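Local atomic coordinates of Alr4995 protein (Nostoc sp., PDB entry 6LRF), a protein that probably acts as a bifunctional arginine dihydrolase and ornithine cyclodeaminase, turning arginine into ornithine and then proline. Residues Asn79-Arg84 with Tyr109-Asp114; Leu115-Ala120 with Leu142-Tyr147. One frame throughout, in Å; residues are numbered along the deposited sequence.

Contact 1 of 2, residues Asn79-Arg84 with Tyr109-Asp114; sequences NVVLSR and YELPKD
Tyr-109 N donates to Val-80 O (2.8 Å) and Leu-82 N to Tyr-109 O (2.8 Å), so Tyr-109 bonds to both residues flanking Val-81, its parallel bridge partner. Tyr-109 and Arg-84 lose the most surface, in segments running nearly parallel (11° apart). With CG beside its backbone N (chi1 -65°), Tyr-109 presents a ring edge to Asn-79, whose OD1 lies 3.5 Å from CE1. The next link, Leu-111 N to Leu-82 O, is made through a water, which accepts from the first and donates to the second. At the loop end, Arg-84 NE reaches a lone pair of Lys-113 O (3.0 Å), the acceptor only 14° out of the guanidinium plane. Lys-113 CE lies over one guanidinium face, toward its rim; Lys-113 NZ and Arg-84 NH2 are like charges 4.5 Å apart, and Glu-94 pairs with NH2. Were Arg-84 replaced by an alanine, Lys-113 O would probably lose this donor and Glu-94 its salt-bridge partner. Val-81 CG1 meets Leu-111 CD1 (3.7 Å) on the face toward helix 145-152, where Leu-148 and Tyr-147 join them and Trp-151 stacks on Tyr-109; helix 93-103 packs against Leu-82 on the other face of this three-stranded sheet.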
ATOM      1  N   ASN B  79      45.908 -13.432 -40.988  1.00 24.30           N
ATOM      2  CA  ASN B  79      45.880 -12.280 -40.077  1.00 24.24           C
ATOM      3  C   ASN B  79      45.397 -12.626 -38.667  1.00 25.85           C
ATOM      4  O   ASN B  79      44.480 -13.426 -38.509  1.00 21.95           O
ATOM      5  CB  ASN B  79      44.980 -11.185 -40.645  1.00 19.68           C
ATOM      6  CG  ASN B  79      45.519 -10.611 -41.926  1.00 31.58           C
ATOM      7  OD1 ASN B  79      46.688 -10.219 -41.997  1.00 30.95           O
ATOM      8  ND2 ASN B  79      44.683 -10.586 -42.964  1.00 26.60           N
ATOM      9  N   VAL B  80      46.001 -12.014 -37.651  1.00 20.37           N
ATOM     10  CA  VAL B  80      45.477 -12.139 -36.297  1.00 20.33           C
ATOM     11  C   VAL B  80      45.389 -10.749 -35.669  1.00 23.96           C
ATOM     12  O   VAL B  80      46.283  -9.928 -35.848  1.00 21.03           O
ATOM     13  CB  VAL B  80      46.338 -13.108 -35.410  1.00 23.73           C
ATOM     14  CG1 VAL B  80      47.793 -12.871 -35.615  1.00 28.22           C
ATOM     15  CG2 VAL B  80      46.007 -12.950 -33.921  1.00 23.23           C
ATOM     16  N   VAL B  81      44.276 -10.461 -34.991  1.00 19.26           N
ATOM     17  CA  VAL B  81      44.227  -9.309 -34.094  1.00 14.97           C
ATOM     18  C   VAL B  81      44.529  -9.871 -32.712  1.00 21.39           C
ATOM     19  O   VAL B  81      43.811 -10.735 -32.214  1.00 20.37           O
ATOM     20  CB  VAL B  81      42.872  -8.571 -34.094  1.00 21.08           C
ATOM     21  CG1 VAL B  81      42.943  -7.328 -33.172  1.00 17.22           C
ATOM     22  CG2 VAL B  81      42.485  -8.156 -35.516  1.00 18.54           C
ATOM     23  N   LEU B  82      45.636  -9.416 -32.132  1.00 19.70           N
ATOM     24  CA  LEU B  82      46.059  -9.826 -30.806  1.00 23.45           C
ATOM     25  C   LEU B  82      45.089  -9.319 -29.741  1.00 21.88           C
ATOM     26  O   LEU B  82      44.660  -8.178 -29.795  1.00 21.07           O
ATOM     27  CB  LEU B  82      47.464  -9.284 -30.532  1.00 23.94           C
ATOM     28  CG  LEU B  82      48.226  -9.797 -29.316  1.00 29.77           C
ATOM     29  CD1 LEU B  82      48.620 -11.252 -29.508  1.00 31.06           C
ATOM     30  CD2 LEU B  82      49.468  -8.925 -29.090  1.00 31.33           C
ATOM     31  N   SER B  83      44.757 -10.152 -28.769  1.00 24.05           N
ATOM     32  CA  SER B  83      43.990  -9.655 -27.637  1.00 20.90           C
ATOM     33  C   SER B  83      44.753  -8.612 -26.839  1.00 25.80           C
ATOM     34  O   SER B  83      45.971  -8.722 -26.635  1.00 25.32           O
ATOM     35  CB  SER B  83      43.581 -10.798 -26.717  1.00 21.47           C
ATOM     36  OG  SER B  83      42.558 -11.572 -27.327  1.00 22.69           O
ATOM     37  N   ARG B  84      44.023  -7.583 -26.420  1.00 20.91           N
ATOM     38  CA  ARG B  84      44.476  -6.687 -25.373  1.00 24.31           C
ATOM     39  C   ARG B  84      43.536  -6.877 -24.167  1.00 26.72           C
ATOM     40  O   ARG B  84      42.361  -6.495 -24.222  1.00 22.17           O
ATOM     41  CB  ARG B  84      44.487  -5.235 -25.858  1.00 20.86           C
ATOM     42  CG  ARG B  84      44.911  -4.202 -24.796  1.00 28.05           C
ATOM     43  CD  ARG B  84      46.202  -4.593 -24.081  1.00 36.78           C
ATOM     44  NE  ARG B  84      46.637  -3.586 -23.109  1.00 48.97           N
ATOM     45  CZ  ARG B  84      47.704  -3.708 -22.319  1.00 45.38           C
ATOM     46  NH1 ARG B  84      48.021  -2.737 -21.468  1.00 41.63           N
ATOM     47  NH2 ARG B  84      48.458  -4.803 -22.375  1.00 45.19           N
ATOM     48  N   TYR B 109      48.235  -7.928 -35.668  1.00 21.99           N
ATOM     49  CA  TYR B 109      47.815  -6.553 -35.446  1.00 22.57           C
ATOM     50  C   TYR B 109      47.529  -6.343 -33.975  1.00 24.49           C
ATOM     51  O   TYR B 109      47.005  -7.238 -33.304  1.00 23.94           O
ATOM     52  CB  TYR B 109      46.581  -6.220 -36.264  1.00 23.03           C
ATOM     53  CG  TYR B 109      46.817  -6.266 -37.738  1.00 24.79           C
ATOM     54  CD1 TYR B 109      46.550  -7.412 -38.468  1.00 27.28           C
ATOM     55  CD2 TYR B 109      47.319  -5.169 -38.400  1.00 29.31           C
ATOM     56  CE1 TYR B 109      46.769  -7.456 -39.835  1.00 31.13           C
ATOM     57  CE2 TYR B 109      47.539  -5.200 -39.757  1.00 31.76           C
ATOM     58  CZ  TYR B 109      47.258  -6.337 -40.471  1.00 32.67           C
ATOM     59  OH  TYR B 109      47.481  -6.352 -41.827  1.00 39.82           O
ATOM     60  N   GLU B 110      47.873  -5.164 -33.478  1.00 24.88           N
ATOM     61  CA  GLU B 110      47.703  -4.877 -32.067  1.00 28.74           C
ATOM     62  C   GLU B 110      46.882  -3.621 -31.900  1.00 27.58           C
ATOM     63  O   GLU B 110      47.105  -2.637 -32.608  1.00 24.28           O
ATOM     64  CB  GLU B 110      49.052  -4.717 -31.388  1.00 30.70           C
ATOM     65  CG  GLU B 110      49.861  -5.983 -31.354  1.00 33.85           C
ATOM     66  CD  GLU B 110      51.205  -5.748 -30.719  1.00 42.02           C
ATOM     67  OE1 GLU B 110      51.857  -4.745 -31.082  1.00 51.65           O
ATOM     68  OE2 GLU B 110      51.597  -6.543 -29.845  1.00 44.33           O
ATOM     69  N   LEU B 111      45.927  -3.668 -30.974  1.00 25.65           N
ATOM     70  CA  LEU B 111      45.059  -2.529 -30.690  1.00 27.06           C
ATOM     71  C   LEU B 111      45.806  -1.526 -29.819  1.00 29.16           C
ATOM     72  O   LEU B 111      46.768  -1.907 -29.143  1.00 27.50           O
ATOM     73  CB  LEU B 111      43.781  -3.008 -29.998  1.00 23.04           C
ATOM     74  CG  LEU B 111      42.963  -3.801 -31.014  1.00 25.03           C
ATOM     75  CD1 LEU B 111      42.289  -4.972 -30.384  1.00 25.10           C
ATOM     76  CD2 LEU B 111      41.966  -2.878 -31.666  1.00 23.27           C
ATOM     77  N   PRO B 112      45.380  -0.252 -29.842  1.00 31.40           N
ATOM     78  CA  PRO B 112      45.796   0.722 -28.812  1.00 33.83           C
ATOM     79  C   PRO B 112      45.790   0.087 -27.414  1.00 33.01           C
ATOM     80  O   PRO B 112      44.942  -0.774 -27.151  1.00 32.74           O
ATOM     81  CB  PRO B 112      44.735   1.814 -28.922  1.00 31.16           C
ATOM     82  CG  PRO B 112      44.321   1.780 -30.371  1.00 29.45           C
ATOM     83  CD  PRO B 112      44.440   0.333 -30.821  1.00 28.99           C
ATOM     84  N   LYS B 113      46.716   0.461 -26.534  1.00 33.82           N
ATOM     85  CA  LYS B 113      46.851  -0.286 -25.283  1.00 39.59           C
ATOM     86  C   LYS B 113      45.681  -0.041 -24.317  1.00 41.62           C
ATOM     87  O   LYS B 113      45.444  -0.847 -23.410  1.00 44.98           O
ATOM     88  CB  LYS B 113      48.194   0.021 -24.601  1.00 41.76           C
ATOM     89  CG  LYS B 113      49.377  -0.673 -25.299  1.00 49.10           C
ATOM     90  CD  LYS B 113      50.565  -0.960 -24.379  1.00 49.57           C
ATOM     91  CE  LYS B 113      50.762  -2.474 -24.191  1.00 54.57           C
ATOM     92  NZ  LYS B 113      51.482  -3.159 -25.304  1.00 53.19           N
ATOM     93  N   ASP B 114      44.931   1.034 -24.526  1.00 37.50           N
ATOM     94  CA  ASP B 114      43.771   1.322 -23.682  1.00 49.01           C
ATOM     95  C   ASP B 114      42.462   0.920 -24.369  1.00 46.92           C
ATOM     96  O   ASP B 114      41.392   1.435 -24.047  1.00 46.47           O
ATOM     97  CB  ASP B 114      43.729   2.805 -23.323  1.00 52.17           C
ATOM     98  CG  ASP B 114      43.404   3.672 -24.520  1.00 54.64           C
ATOM     99  OD1 ASP B 114      43.856   3.323 -25.636  1.00 56.80           O
ATOM    100  OD2 ASP B 114      42.701   4.692 -24.350  1.00 57.87           O
TER
HETATM  101  O   HOH W   1      45.985  -5.806 -29.367  1.00 28.34           O

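Contact 2 of 2, residues Leu115-Ala120 with Leu142-Tyr147; sequences LPFEGA and LDSHPY
The Tyr-147 ring meets Leu-115 obliquely, CD2 of the leucine standing 3.5 Å from CE2, while the backbone oxygens of Asp-143 and Ser-144 lie in plane at the ring's edge. The other aromatic, Phe-117, carries the backbone N of Gly-119 over one face, 3.4 Å above the plane and displaced toward the rim; Ser-144 OG approaches this ring obliquely, 3.8 Å from CD1. No hydrogen bond crosses between the segments, so the evidence is for van der Waals contact.

Leu-115 gives up the most surface. Its CG is anti to the backbone N (chi1 -165°), and its two methyls divide the work: CD2 goes to Tyr-147, and CD1 to Asp-143 CB at 3.9 Å, the two side chains crossing at about a right angle. Ser-144 CB fits against Phe-117 CB (4.0 Å) and Pro-116 O (4.1 Å). The serine hydroxyl, held between the backbone N and the carbonyl carbon (chi1 68°), is hydrogen-bonded to Glu-141 O, which accounts for its polar end in this buried setting. The Asp-143 carboxylate likewise finds its partners beyond the contact: a hydrogen bond to Ser-336 and a salt bridge to Lys-334 in the same chain, and a salt bridge to Arg-325 of the second subunit; the two cations would probably favour its ionised form.

The contact thus sets the loop between strands 107-109 and 123-125 against the start of helix 145-152. His-145 ND1 and NE2 are hydrogen-bonded to Ser-158 OG and Gly-135 O, and its side chain touches Val-283, joining this helix to the six-stranded sheet containing strands 132-136, 155-160 and 280-292.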
ATOM      1  N   LEU B 115      42.551   0.001 -25.325  1.00 41.28           N
ATOM      2  CA  LEU B 115      41.376  -0.430 -26.068  1.00 35.56           C
ATOM      3  C   LEU B 115      41.250  -1.945 -25.997  1.00 31.18           C
ATOM      4  O   LEU B 115      41.706  -2.654 -26.892  1.00 32.03           O
ATOM      5  CB  LEU B 115      41.467   0.037 -27.513  1.00 30.71           C
ATOM      6  CG  LEU B 115      40.194  -0.014 -28.342  1.00 29.44           C
ATOM      7  CD1 LEU B 115      39.110   0.727 -27.591  1.00 32.96           C
ATOM      8  CD2 LEU B 115      40.455   0.650 -29.694  1.00 27.07           C
ATOM      9  N   PRO B 116      40.646  -2.446 -24.918  1.00 27.19           N
ATOM     10  CA  PRO B 116      40.597  -3.895 -24.699  1.00 25.44           C
ATOM     11  C   PRO B 116      39.783  -4.671 -25.737  1.00 27.28           C
ATOM     12  O   PRO B 116      38.780  -4.194 -26.276  1.00 25.24           O
ATOM     13  CB  PRO B 116      39.966  -4.025 -23.297  1.00 27.85           C
ATOM     14  CG  PRO B 116      39.434  -2.679 -22.957  1.00 31.20           C
ATOM     15  CD  PRO B 116      40.232  -1.684 -23.726  1.00 33.26           C
ATOM     16  N   PHE B 117      40.257  -5.879 -26.014  1.00 23.20           N
ATOM     17  CA  PHE B 117      39.618  -6.798 -26.952  1.00 24.50           C
ATOM     18  C   PHE B 117      40.117  -8.184 -26.631  1.00 23.91           C
ATOM     19  O   PHE B 117      41.326  -8.385 -26.545  1.00 23.39           O
ATOM     20  CB  PHE B 117      39.950  -6.445 -28.391  1.00 22.07           C
ATOM     21  CG  PHE B 117      39.617  -7.530 -29.367  1.00 22.47           C
ATOM     22  CD1 PHE B 117      38.304  -7.768 -29.731  1.00 19.39           C
ATOM     23  CD2 PHE B 117      40.622  -8.316 -29.921  1.00 23.67           C
ATOM     24  CE1 PHE B 117      37.989  -8.766 -30.634  1.00 21.08           C
ATOM     25  CE2 PHE B 117      40.319  -9.323 -30.825  1.00 22.43           C
ATOM     26  CZ  PHE B 117      38.997  -9.547 -31.186  1.00 24.51           C
ATOM     27  N   GLU B 118      39.225  -9.151 -26.446  1.00 21.83           N
ATOM     28  CA  GLU B 118      39.702 -10.423 -25.909  1.00 21.17           C
ATOM     29  C   GLU B 118      39.540 -11.614 -26.850  1.00 18.66           C
ATOM     30  O   GLU B 118      39.238 -12.734 -26.427  1.00 21.70           O
ATOM     31  CB  GLU B 118      39.037 -10.675 -24.555  1.00 21.65           C
ATOM     32  CG  GLU B 118      39.492  -9.584 -23.564  1.00 25.26           C
ATOM     33  CD  GLU B 118      39.273  -9.928 -22.097  1.00 26.61           C
ATOM     34  OE1 GLU B 118      38.566 -10.916 -21.801  1.00 30.02           O
ATOM     35  OE2 GLU B 118      39.815  -9.193 -21.241  1.00 29.87           O
ATOM     36  N   GLY B 119      39.791 -11.367 -28.133  1.00 22.91           N
ATOM     37  CA  GLY B 119      40.045 -12.444 -29.080  1.00 23.16           C
ATOM     38  C   GLY B 119      38.826 -13.200 -29.554  1.00 26.43           C
ATOM     39  O   GLY B 119      37.717 -12.654 -29.603  1.00 21.82           O
ATOM     40  N   ALA B 120      39.025 -14.463 -29.909  1.00 23.24           N
ATOM     41  CA  ALA B 120      37.919 -15.248 -30.440  1.00 23.72           C
ATOM     42  C   ALA B 120      36.917 -15.553 -29.332  1.00 24.53           C
ATOM     43  O   ALA B 120      35.789 -15.960 -29.600  1.00 24.57           O
ATOM     44  CB  ALA B 120      38.431 -16.543 -31.092  1.00 22.57           C
ATOM     45  N   LEU B 142      33.449  -1.576 -27.574  1.00 21.77           N
ATOM     46  CA  LEU B 142      32.716  -1.342 -28.806  1.00 19.59           C
ATOM     47  C   LEU B 142      33.622  -0.739 -29.873  1.00 22.10           C
ATOM     48  O   LEU B 142      33.551  -1.101 -31.060  1.00 23.01           O
ATOM     49  CB  LEU B 142      31.521  -0.422 -28.521  1.00 19.79           C
ATOM     50  CG  LEU B 142      30.682  -0.014 -29.730  1.00 24.62           C
ATOM     51  CD1 LEU B 142      30.153  -1.253 -30.448  1.00 21.78           C
ATOM     52  CD2 LEU B 142      29.529   0.902 -29.264  1.00 22.63           C
ATOM     53  N   ASP B 143      34.508   0.153 -29.445  1.00 16.78           N
ATOM     54  CA  ASP B 143      35.424   0.811 -30.372  1.00 21.59           C
ATOM     55  C   ASP B 143      36.504  -0.111 -31.002  1.00 18.83           C
ATOM     56  O   ASP B 143      37.191   0.297 -31.934  1.00 23.51           O
ATOM     57  CB  ASP B 143      36.104   1.974 -29.662  1.00 22.68           C
ATOM     58  CG  ASP B 143      35.213   3.202 -29.568  1.00 35.02           C
ATOM     59  OD1 ASP B 143      34.149   3.219 -30.230  1.00 28.73           O
ATOM     60  OD2 ASP B 143      35.586   4.155 -28.842  1.00 38.68           O
ATOM     61  N   SER B 144      36.670  -1.328 -30.501  1.00 18.03           N
ATOM     62  CA  SER B 144      37.612  -2.247 -31.141  1.00 19.26           C
ATOM     63  C   SER B 144      37.046  -2.827 -32.442  1.00 22.07           C
ATOM     64  O   SER B 144      37.795  -3.306 -33.299  1.00 20.32           O
ATOM     65  CB  SER B 144      38.006  -3.386 -30.193  1.00 20.94           C
ATOM     66  OG  SER B 144      36.912  -4.267 -29.940  1.00 21.43           O
ATOM     67  N   HIS B 145      35.730  -2.772 -32.608  1.00 19.65           N
ATOM     68  CA  HIS B 145      35.103  -3.489 -33.699  1.00 19.27           C
ATOM     69  C   HIS B 145      35.486  -2.943 -35.083  1.00 20.41           C
ATOM     70  O   HIS B 145      35.696  -3.741 -36.006  1.00 20.39           O
ATOM     71  CB  HIS B 145      33.578  -3.515 -33.508  1.00 22.19           C
ATOM     72  CG  HIS B 145      33.150  -4.293 -32.300  1.00 18.64           C
ATOM     73  ND1 HIS B 145      31.832  -4.568 -32.007  1.00 19.75           N
ATOM     74  CD2 HIS B 145      33.880  -4.874 -31.317  1.00 18.01           C
ATOM     75  CE1 HIS B 145      31.768  -5.269 -30.888  1.00 19.16           C
ATOM     76  NE2 HIS B 145      32.998  -5.476 -30.454  1.00 20.73           N
ATOM     77  N   PRO B 146      35.589  -1.611 -35.246  1.00 18.34           N
ATOM     78  CA  PRO B 146      36.058  -1.143 -36.563  1.00 22.80           C
ATOM     79  C   PRO B 146      37.491  -1.576 -36.929  1.00 24.48           C
ATOM     80  O   PRO B 146      37.809  -1.669 -38.110  1.00 24.41           O
ATOM     81  CB  PRO B 146      35.997   0.384 -36.442  1.00 20.43           C
ATOM     82  CG  PRO B 146      34.917   0.623 -35.386  1.00 26.77           C
ATOM     83  CD  PRO B 146      35.135  -0.489 -34.396  1.00 21.56           C
ATOM     84  N   TYR B 147      38.338  -1.807 -35.931  1.00 20.40           N
ATOM     85  CA  TYR B 147      39.694  -2.280 -36.170  1.00 22.53           C
ATOM     86  C   TYR B 147      39.649  -3.698 -36.702  1.00 25.71           C
ATOM     87  O   TYR B 147      40.392  -4.057 -37.624  1.00 24.70           O
ATOM     88  CB  TYR B 147      40.519  -2.224 -34.883  1.00 21.87           C
ATOM     89  CG  TYR B 147      40.927  -0.831 -34.454  1.00 24.12           C
ATOM     90  CD1 TYR B 147      42.123  -0.275 -34.882  1.00 28.61           C
ATOM     91  CD2 TYR B 147      40.125  -0.081 -33.597  1.00 26.16           C
ATOM     92  CE1 TYR B 147      42.506   1.008 -34.479  1.00 25.82           C
ATOM     93  CE2 TYR B 147      40.496   1.196 -33.191  1.00 25.64           C
ATOM     94  CZ  TYR B 147      41.689   1.731 -33.633  1.00 28.55           C
ATOM     95  OH  TYR B 147      42.066   2.989 -33.231  1.00 31.12           O
TER

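How the contacts relate
Contacts 1 and 2 follow one another along the chain, their centres about 8 Å apart, and both lie in the region related to dimethylarginine dimethylhydrolases. Contact 1 is partly buried and mixes strand pairing, a bridging water and a charged outer end; contact 2 is buried, smaller (214 against 525 Å²) and without hydrogen bonds between its segments. Residues 109-120 form one continuous run serving both, and helix 145-152 is common to both: Leu-111 and Leu-115 each touch Tyr-147. A probable hydrogen bond from Arg-84 N to Phe-117 O (2.8 Å) ties the two together. Both approach the second subunit, through Asp-114 in contact 1, and through Asp-143, Leu-115 and Pro-116 in contact 2.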